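Side-chain contact in polysaccharide deacetylase (Streptococcus pyogenes, PDB 6DQ3), which removes N-acetyl groups from the linkage unit that joins rhamnopolysaccharides to the streptococcal cell wall, as a zinc-dependent carbohydrate esterase of family 4: residues N178-T181 / L182-A185. Residues are numbered along the deposited sequence; the frame is centred on the assembly and turned at random.
Sequences NDTT and LQIA. With ZN (zinc ion), chain I.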
loop_
_atom_site.group_PDB
_atom_site.type_symbol
_atom_site.label_atom_id
_atom_site.label_comp_id
_atom_site.label_asym_id
_atom_site.label_seq_id
_atom_site.Cartn_x
_atom_site.Cartn_y
_atom_site.Cartn_z
ATOM N N ASN A 178 -6.397 -4.624 -16.793
ATOM C CA ASN A 178 -6.903 -5.663 -17.682
ATOM C C ASN A 178 -5.845 -6.749 -17.829
ATOM O O ASN A 178 -4.790 -6.710 -17.185
ATOM C CB ASN A 178 -7.334 -5.093 -19.040
ATOM C CG ASN A 178 -6.219 -4.374 -19.781
ATOM O OD1 ASN A 178 -5.048 -4.395 -19.380
ATOM N ND2 ASN A 178 -6.588 -3.740 -20.894
ATOM N N ASP A 179 -6.149 -7.749 -18.667
ATOM C CA ASP A 179 -5.208 -8.846 -18.859
ATOM C C ASP A 179 -3.845 -8.307 -19.264
ATOM O O ASP A 179 -2.812 -8.757 -18.753
ATOM C CB ASP A 179 -5.742 -9.857 -19.890
ATOM C CG ASP A 179 -6.242 -9.217 -21.180
ATOM O OD1 ASP A 179 -5.982 -8.028 -21.436
ATOM O OD2 ASP A 179 -6.916 -9.932 -21.952
ATOM N N THR A 180 -3.832 -7.297 -20.138
ATOM C CA THR A 180 -2.581 -6.700 -20.598
ATOM C C THR A 180 -1.782 -6.109 -19.438
ATOM O O THR A 180 -0.561 -6.295 -19.359
ATOM C CB THR A 180 -2.884 -5.632 -21.655
ATOM O OG1 THR A 180 -3.325 -6.266 -22.866
ATOM C CG2 THR A 180 -1.658 -4.786 -21.939
ATOM N N THR A 181 -2.448 -5.382 -18.537
ATOM C CA THR A 181 -1.752 -4.832 -17.374
ATOM C C THR A 181 -0.975 -5.922 -16.639
ATOM O O THR A 181 0.202 -5.751 -16.303
ATOM C CB THR A 181 -2.746 -4.172 -16.412
ATOM O OG1 THR A 181 -3.620 -3.290 -17.126
ATOM C CG2 THR A 181 -2.013 -3.388 -15.317
ATOM N N LEU A 182 -1.631 -7.053 -16.369
ATOM C CA LEU A 182 -1.011 -8.091 -15.555
ATOM C C LEU A 182 0.102 -8.802 -16.310
ATOM O O LEU A 182 1.121 -9.176 -15.717
ATOM C CB LEU A 182 -2.069 -9.087 -15.098
ATOM C CG LEU A 182 -3.252 -8.459 -14.363
ATOM C CD1 LEU A 182 -4.312 -9.528 -14.109
ATOM C CD2 LEU A 182 -2.814 -7.792 -13.069
ATOM N N GLN A 183 -0.074 -9.011 -17.617
ATOM C CA GLN A 183 0.996 -9.606 -18.407
ATOM C C GLN A 183 2.224 -8.705 -18.407
ATOM O O GLN A 183 3.353 -9.177 -18.244
ATOM C CB GLN A 183 0.508 -9.876 -19.836
ATOM C CG GLN A 183 -0.643 -10.888 -19.932
ATOM C CD GLN A 183 -1.429 -10.792 -21.235
ATOM O OE1 GLN A 183 -1.121 -9.982 -22.106
ATOM N NE2 GLN A 183 -2.452 -11.625 -21.367
ATOM N N ILE A 184 2.019 -7.394 -18.555
ATOM C CA ILE A 184 3.142 -6.463 -18.589
ATOM C C ILE A 184 3.825 -6.401 -17.225
ATOM O O ILE A 184 5.056 -6.457 -17.129
ATOM C CB ILE A 184 2.665 -5.070 -19.042
ATOM C CG1 ILE A 184 2.260 -5.099 -20.519
ATOM C CG2 ILE A 184 3.752 -4.036 -18.800
ATOM C CD1 ILE A 184 1.571 -3.833 -21.003
ATOM N N ALA A 185 3.039 -6.273 -16.155
ATOM C CA ALA A 185 3.622 -6.217 -14.818
ATOM C C ALA A 185 4.526 -7.417 -14.572
ATOM O O ALA A 185 5.614 -7.280 -14.002
ATOM C CB ALA A 185 2.518 -6.144 -13.764
HETATM ZN ZN ZN I . -6.998 -7.428 -23.204
HETATM O O HOH W 1 -6.208 -8.705 -24.840
#
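Thr180 and Ile184, one helical turn apart, make the tight side of this first turn: their side chains run alongside each other in the same direction, and CG2 of Thr180 meets CD1 of Ile184 at 3.5 Å, closer than usual for two carbons. The methyl is placed there by the Thr180 torsion, which sets CG2 anti to the backbone N and OG1 anti to the carbonyl carbon (chi1 -71°). The backbone follows the same spacing: Ile184 N donates to Thr180 O at 2.9 Å, and Ala185 N to Thr181 O with an N-H...O angle of 168°. Asn178 is the N-cap: its OD1 accepts from Thr181 N at 2.9 Å (158° at the hydrogen), while its backbone O takes the longer bond from Leu182 N, 3.3 Å. The capped helix, 179-187, is the crossover of a beta-alpha-beta unit between parallel strands 169-171 and 192-198 in the deacetylase fold. Helix 145-162 packs against one flank, where Gln148 OE1 is hydrogen-bonded to Thr181 OG1 and Met152 touches Ile184. The solvent side is looser. There Gln183 CG touches Asp179 O at 3.3 Å, but the two side chains come together only at NE2 and CB, 4.0 Å apart. The exposed carboxylate of Asp179 binds a zinc ion through OD1 at 2.1 Å, an ion distinct from the one held by Asp78, His133 and His137; a water on that zinc donates to OD2.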